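Local coordinates for early 35 kDa protein (Autographa californica nucleopolyhedrovirus, PDB 1P35) that inhibits caspases and so blocks the apoptotic response of the insect host to viral infection, and also suppresses the host's antiviral RNA interference, at residues F209-P219 with S239-F247. Residues are numbered along the deposited sequence; the frame is centred on the assembly and turned at random.
Sequences FEEFVQSLILP and SMIYKALEF. With EDO (1,2-ethanediol), chain F.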
ATOM      1  N   PHE A 209     -15.139  27.382   8.025  1.00 27.22           N
ATOM      2  CA  PHE A 209     -13.807  26.852   7.892  1.00 20.11           C
ATOM      3  C   PHE A 209     -12.784  27.835   8.554  1.00 29.45           C
ATOM      4  O   PHE A 209     -11.827  27.382   9.221  1.00 31.30           O
ATOM      5  CB  PHE A 209     -13.464  26.567   6.401  1.00 27.64           C
ATOM      6  CG  PHE A 209     -14.347  25.499   5.731  1.00 38.03           C
ATOM      7  CD1 PHE A 209     -15.049  24.582   6.503  1.00 21.38           C
ATOM      8  CD2 PHE A 209     -14.512  25.459   4.325  1.00 19.68           C
ATOM      9  CE1 PHE A 209     -15.949  23.614   5.908  1.00 24.45           C
ATOM     10  CE2 PHE A 209     -15.407  24.512   3.716  1.00 22.37           C
ATOM     11  CZ  PHE A 209     -16.114  23.602   4.521  1.00 30.70           C
ATOM     12  N   GLU A 210     -12.988  29.145   8.393  1.00 34.18           N
ATOM     13  CA  GLU A 210     -12.081  30.154   8.990  1.00 32.27           C
ATOM     14  C   GLU A 210     -12.069  29.999  10.481  1.00 24.12           C
ATOM     15  O   GLU A 210     -11.017  29.935  11.112  1.00 43.07           O
ATOM     16  CB  GLU A 210     -12.497  31.593   8.640  1.00 28.12           C
ATOM     17  CG  GLU A 210     -12.277  31.919   7.168  1.00 56.95           C
ATOM     18  CD  GLU A 210     -12.591  33.363   6.833  1.00 71.25           C
ATOM     19  OE1 GLU A 210     -11.959  34.264   7.445  1.00 58.85           O
ATOM     20  OE2 GLU A 210     -13.460  33.577   5.950  1.00 71.24           O
ATOM     21  N   GLU A 211     -13.269  29.922  11.047  1.00 22.04           N
ATOM     22  CA  GLU A 211     -13.367  29.743  12.489  1.00 22.40           C
ATOM     23  C   GLU A 211     -12.607  28.482  12.969  1.00 20.66           C
ATOM     24  O   GLU A 211     -11.968  28.488  13.998  1.00 36.32           O
ATOM     25  CB  GLU A 211     -14.839  29.601  12.900  1.00 33.35           C
ATOM     26  CG  GLU A 211     -14.994  29.194  14.384  1.00 53.15           C
ATOM     27  CD  GLU A 211     -16.435  28.936  14.809  1.00 54.59           C
ATOM     28  OE1 GLU A 211     -17.185  28.217  14.096  1.00 79.92           O
ATOM     29  OE2 GLU A 211     -16.805  29.433  15.883  1.00 42.15           O
ATOM     30  N   PHE A 212     -12.734  27.376  12.230  1.00 33.35           N
ATOM     31  CA  PHE A 212     -12.085  26.140  12.671  1.00 31.21           C
ATOM     32  C   PHE A 212     -10.532  26.295  12.573  1.00 28.67           C
ATOM     33  O   PHE A 212      -9.800  25.995  13.529  1.00 23.67           O
ATOM     34  CB  PHE A 212     -12.611  24.938  11.812  1.00 30.17           C
ATOM     35  CG  PHE A 212     -12.641  23.638  12.548  1.00 32.27           C
ATOM     36  CD1 PHE A 212     -11.451  22.978  12.882  1.00 62.68           C
ATOM     37  CD2 PHE A 212     -13.845  23.091  12.962  1.00 38.73           C
ATOM     38  CE1 PHE A 212     -11.468  21.781  13.635  1.00 64.87           C
ATOM     39  CE2 PHE A 212     -13.871  21.896  13.712  1.00 36.22           C
ATOM     40  CZ  PHE A 212     -12.687  21.243  14.049  1.00 47.20           C
ATOM     41  N   VAL A 213     -10.048  26.797  11.427  1.00 21.66           N
ATOM     42  CA  VAL A 213      -8.609  26.955  11.211  1.00 26.98           C
ATOM     43  C   VAL A 213      -7.921  27.972  12.153  1.00 34.59           C
ATOM     44  O   VAL A 213      -6.812  27.707  12.636  1.00 37.23           O
ATOM     45  CB  VAL A 213      -8.313  27.286   9.739  1.00 31.50           C
ATOM     46  CG1 VAL A 213      -6.808  27.582   9.507  1.00 14.58           C
ATOM     47  CG2 VAL A 213      -8.736  26.078   8.853  1.00 12.43           C
ATOM     48  N   GLN A 214      -8.592  29.097  12.434  1.00 30.99           N
ATOM     49  CA  GLN A 214      -8.048  30.138  13.333  1.00 27.19           C
ATOM     50  C   GLN A 214      -7.828  29.569  14.744  1.00 29.45           C
ATOM     51  O   GLN A 214      -6.911  30.010  15.458  1.00 37.06           O
ATOM     52  CB  GLN A 214      -9.023  31.337  13.438  1.00 20.14           C
ATOM     53  CG  GLN A 214      -9.148  32.096  12.177  1.00 16.51           C
ATOM     54  CD  GLN A 214     -10.277  33.138  12.205  1.00 24.50           C
ATOM     55  OE1 GLN A 214     -11.095  33.206  13.132  1.00 34.78           O
ATOM     56  NE2 GLN A 214     -10.335  33.918  11.156  1.00 30.71           N
ATOM     57  N   SER A 215      -8.680  28.617  15.141  1.00 18.08           N
ATOM     58  CA  SER A 215      -8.599  27.994  16.476  1.00 21.23           C
ATOM     59  C   SER A 215      -7.468  26.951  16.612  1.00 31.70           C
ATOM     60  O   SER A 215      -7.086  26.555  17.728  1.00 29.03           O
ATOM     61  CB  SER A 215      -9.919  27.290  16.814  1.00 38.00           C
ATOM     62  OG  SER A 215     -10.019  26.020  16.148  1.00 47.21           O
ATOM     63  N   LEU A 216      -6.910  26.529  15.486  1.00 23.15           N
ATOM     64  CA  LEU A 216      -5.882  25.461  15.512  1.00 29.44           C
ATOM     65  C   LEU A 216      -4.520  25.880  15.985  1.00 27.37           C
ATOM     66  O   LEU A 216      -4.060  26.926  15.606  1.00 26.39           O
ATOM     67  CB  LEU A 216      -5.677  24.838  14.127  1.00 25.47           C
ATOM     68  CG  LEU A 216      -6.886  24.295  13.418  1.00 27.88           C
ATOM     69  CD1 LEU A 216      -6.444  23.797  12.089  1.00 12.09           C
ATOM     70  CD2 LEU A 216      -7.513  23.223  14.265  1.00 16.20           C
ATOM     71  N   ILE A 217      -3.885  25.022  16.783  1.00 33.32           N
ATOM     72  CA  ILE A 217      -2.547  25.256  17.277  1.00 21.90           C
ATOM     73  C   ILE A 217      -1.680  24.193  16.558  1.00 39.55           C
ATOM     74  O   ILE A 217      -1.939  23.001  16.724  1.00 31.40           O
ATOM     75  CB  ILE A 217      -2.459  24.962  18.778  1.00 20.45           C
ATOM     76  CG1 ILE A 217      -3.374  25.885  19.586  1.00 23.51           C
ATOM     77  CG2 ILE A 217      -0.980  25.080  19.196  1.00 21.26           C
ATOM     78  CD1 ILE A 217      -2.893  27.361  19.637  1.00 27.58           C
ATOM     79  N   LEU A 218      -0.680  24.583  15.764  1.00 43.98           N
ATOM     80  CA  LEU A 218       0.170  23.587  15.080  1.00 32.38           C
ATOM     81  C   LEU A 218       1.364  23.018  15.869  1.00 35.61           C
ATOM     82  O   LEU A 218       1.787  23.586  16.880  1.00 38.21           O
ATOM     83  CB  LEU A 218       0.762  24.166  13.797  1.00 28.23           C
ATOM     84  CG  LEU A 218      -0.131  24.760  12.734  1.00 35.42           C
ATOM     85  CD1 LEU A 218       0.645  24.958  11.412  1.00 27.94           C
ATOM     86  CD2 LEU A 218      -1.268  23.842  12.544  1.00 32.24           C
ATOM     87  N   PRO A 219       1.941  21.888  15.391  1.00 38.50           N
ATOM     88  CA  PRO A 219       3.110  21.235  16.007  1.00 40.68           C
ATOM     89  C   PRO A 219       4.298  22.168  15.773  1.00 36.04           C
ATOM     90  O   PRO A 219       4.327  22.856  14.738  1.00 36.78           O
ATOM     91  CB  PRO A 219       3.293  19.962  15.146  1.00 25.48           C
ATOM     92  CG  PRO A 219       1.918  19.703  14.658  1.00 39.87           C
ATOM     93  CD  PRO A 219       1.513  21.094  14.227  1.00 32.31           C
ATOM     94  N   SER A 239     -10.270  26.642  -3.048  1.00 55.84           N
ATOM     95  CA  SER A 239     -10.293  27.574  -1.935  1.00 38.62           C
ATOM     96  C   SER A 239      -9.481  26.847  -0.853  1.00 34.19           C
ATOM     97  O   SER A 239      -9.686  25.664  -0.592  1.00 33.07           O
ATOM     98  CB  SER A 239     -11.723  27.844  -1.445  1.00 42.68           C
ATOM     99  OG  SER A 239     -12.479  28.538  -2.438  1.00 65.94           O
ATOM    100  N   MET A 240      -8.524  27.547  -0.263  1.00 33.78           N
ATOM    101  CA  MET A 240      -7.662  26.960   0.739  1.00 25.75           C
ATOM    102  C   MET A 240      -7.638  27.838   1.975  1.00 38.95           C
ATOM    103  O   MET A 240      -7.252  29.032   1.923  1.00 33.28           O
ATOM    104  CB  MET A 240      -6.210  26.783   0.203  1.00 19.54           C
ATOM    105  CG  MET A 240      -6.055  25.911  -1.011  1.00 36.05           C
ATOM    106  SD  MET A 240      -5.473  26.809  -2.507  1.00 58.74           S
ATOM    107  CE  MET A 240      -6.889  27.732  -2.922  1.00 69.47           C
ATOM    108  N   ILE A 241      -8.033  27.235   3.092  1.00 37.12           N
ATOM    109  CA  ILE A 241      -8.075  27.927   4.358  1.00 26.39           C
ATOM    110  C   ILE A 241      -7.263  27.022   5.306  1.00 27.14           C
ATOM    111  O   ILE A 241      -7.729  25.985   5.725  1.00 34.26           O
ATOM    112  CB  ILE A 241      -9.565  28.127   4.768  1.00 29.05           C
ATOM    113  CG1 ILE A 241     -10.249  29.113   3.788  1.00 27.33           C
ATOM    114  CG2 ILE A 241      -9.696  28.689   6.164  1.00 21.23           C
ATOM    115  CD1 ILE A 241     -11.780  29.249   4.030  1.00 30.67           C
ATOM    116  N   TYR A 242      -6.044  27.444   5.644  1.00 35.75           N
ATOM    117  CA  TYR A 242      -5.156  26.621   6.452  1.00 26.60           C
ATOM    118  C   TYR A 242      -4.076  27.396   7.208  1.00 39.09           C
ATOM    119  O   TYR A 242      -3.904  28.610   7.047  1.00 26.05           O
ATOM    120  CB  TYR A 242      -4.435  25.599   5.533  1.00 24.05           C
ATOM    121  CG  TYR A 242      -3.566  26.261   4.469  1.00 27.40           C
ATOM    122  CD1 TYR A 242      -4.119  26.806   3.323  1.00 34.31           C
ATOM    123  CD2 TYR A 242      -2.180  26.355   4.623  1.00 26.46           C
ATOM    124  CE1 TYR A 242      -3.311  27.430   2.347  1.00 27.22           C
ATOM    125  CE2 TYR A 242      -1.369  26.976   3.643  1.00 20.59           C
ATOM    126  CZ  TYR A 242      -1.955  27.509   2.511  1.00 30.45           C
ATOM    127  OH  TYR A 242      -1.183  28.127   1.544  1.00 30.05           O
ATOM    128  N   LYS A 243      -3.363  26.681   8.063  1.00 31.87           N
ATOM    129  CA  LYS A 243      -2.247  27.264   8.755  1.00 30.43           C
ATOM    130  C   LYS A 243      -1.035  26.442   8.314  1.00 28.63           C
ATOM    131  O   LYS A 243      -1.181  25.265   7.912  1.00 23.01           O
ATOM    132  CB  LYS A 243      -2.426  27.186  10.255  1.00 27.39           C
ATOM    133  CG  LYS A 243      -3.243  28.320  10.810  1.00 39.53           C
ATOM    134  CD  LYS A 243      -3.490  28.187  12.293  1.00 26.40           C
ATOM    135  CE  LYS A 243      -4.148  29.494  12.830  1.00 21.81           C
ATOM    136  NZ  LYS A 243      -4.264  29.386  14.262  1.00 32.85           N
ATOM    137  N   ALA A 244       0.144  27.065   8.367  1.00 27.74           N
ATOM    138  CA  ALA A 244       1.362  26.389   7.987  1.00 25.16           C
ATOM    139  C   ALA A 244       2.467  26.846   8.909  1.00 20.16           C
ATOM    140  O   ALA A 244       2.446  27.968   9.393  1.00 33.19           O
ATOM    141  CB  ALA A 244       1.729  26.715   6.514  1.00 19.34           C
ATOM    142  N   LEU A 245       3.449  25.985   9.115  1.00 29.73           N
ATOM    143  CA  LEU A 245       4.575  26.289   9.959  1.00 31.82           C
ATOM    144  C   LEU A 245       5.633  26.687   8.960  1.00 35.44           C
ATOM    145  O   LEU A 245       5.889  25.946   7.984  1.00 28.70           O
ATOM    146  CB  LEU A 245       5.040  25.059  10.719  1.00 37.13           C
ATOM    147  CG  LEU A 245       6.251  25.355  11.608  1.00 37.84           C
ATOM    148  CD1 LEU A 245       5.853  26.260  12.819  1.00 21.27           C
ATOM    149  CD2 LEU A 245       6.785  24.061  12.118  1.00 37.96           C
ATOM    150  N   GLU A 246       6.254  27.837   9.203  1.00 32.91           N
ATOM    151  CA  GLU A 246       7.261  28.342   8.283  1.00 24.21           C
ATOM    152  C   GLU A 246       8.504  28.852   8.976  1.00 28.98           C
ATOM    153  O   GLU A 246       8.462  29.336  10.086  1.00 34.52           O
ATOM    154  CB  GLU A 246       6.667  29.462   7.423  1.00 26.86           C
ATOM    155  CG  GLU A 246       5.442  29.040   6.682  1.00 29.83           C
ATOM    156  CD  GLU A 246       5.073  30.013   5.601  1.00 30.19           C
ATOM    157  OE1 GLU A 246       5.954  30.760   5.220  1.00 43.87           O
ATOM    158  OE2 GLU A 246       3.926  30.010   5.117  1.00 44.14           O
ATOM    159  N   PHE A 247       9.630  28.697   8.307  1.00 34.85           N
ATOM    160  CA  PHE A 247      10.869  29.160   8.844  1.00 43.07           C
ATOM    161  C   PHE A 247      11.893  29.199   7.732  1.00 47.20           C
ATOM    162  O   PHE A 247      11.582  28.843   6.591  1.00 45.00           O
ATOM    163  CB  PHE A 247      11.352  28.291  10.003  1.00 34.67           C
ATOM    164  CG  PHE A 247      11.482  26.861   9.666  1.00 41.13           C
ATOM    165  CD1 PHE A 247      12.656  26.382   9.103  1.00 37.67           C
ATOM    166  CD2 PHE A 247      10.412  25.987   9.857  1.00 36.62           C
ATOM    167  CE1 PHE A 247      12.764  25.043   8.725  1.00 42.26           C
ATOM    168  CE2 PHE A 247      10.518  24.662   9.488  1.00 45.86           C
ATOM    169  CZ  PHE A 247      11.715  24.190   8.910  1.00 30.72           C
TER
HETATM  170  C1  EDO F 302      -6.763  27.452  22.031  1.00 36.86           C
HETATM  171  O1  EDO F 302      -5.514  28.122  22.340  1.00 28.99           O
HETATM  172  C2  EDO F 302      -7.205  27.865  20.653  1.00 26.64           C
HETATM  173  O2  EDO F 302      -8.139  26.923  20.152  1.00 43.93           O
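V213 is the bump that helix 209-215 presses onto strand 239-247, between the side chains of I241 and K243. With CG1 anti to the backbone N (chi1 175°), its two methyls settle side by side on the strand's backbone: CG1 rests on Y242, 3.6 Å from its C, while CG2 lies over I241 O and meets I241 CG2 at 3.9 Å. The axes, 5° from parallel, approach to 7.9 Å, a gap that a short, compact valine can fill. I241 answers from the strand, its CD1 reaching into the hollow between F209 CB and E210 CG. Beyond the helix, L218 lays CD1 over the backbone of A244, 3.6 Å from A244 C, with K243 CB beside it. Between these two bumps rises K243, whose extended chain is long enough to pass V213. Its NZ binds L216 O at 2.8 Å, in the carbonyl plane, and Q214 O at 3.0 Å from above its plane, tying this part of the chain to the strand. Strands 227-234 and 259-271 pair antiparallel with strand 238-249, and the helix packs on the face of these strands, V213 also touching Y230 and F268, while L216 and L218 reach V284 of strand 284-286.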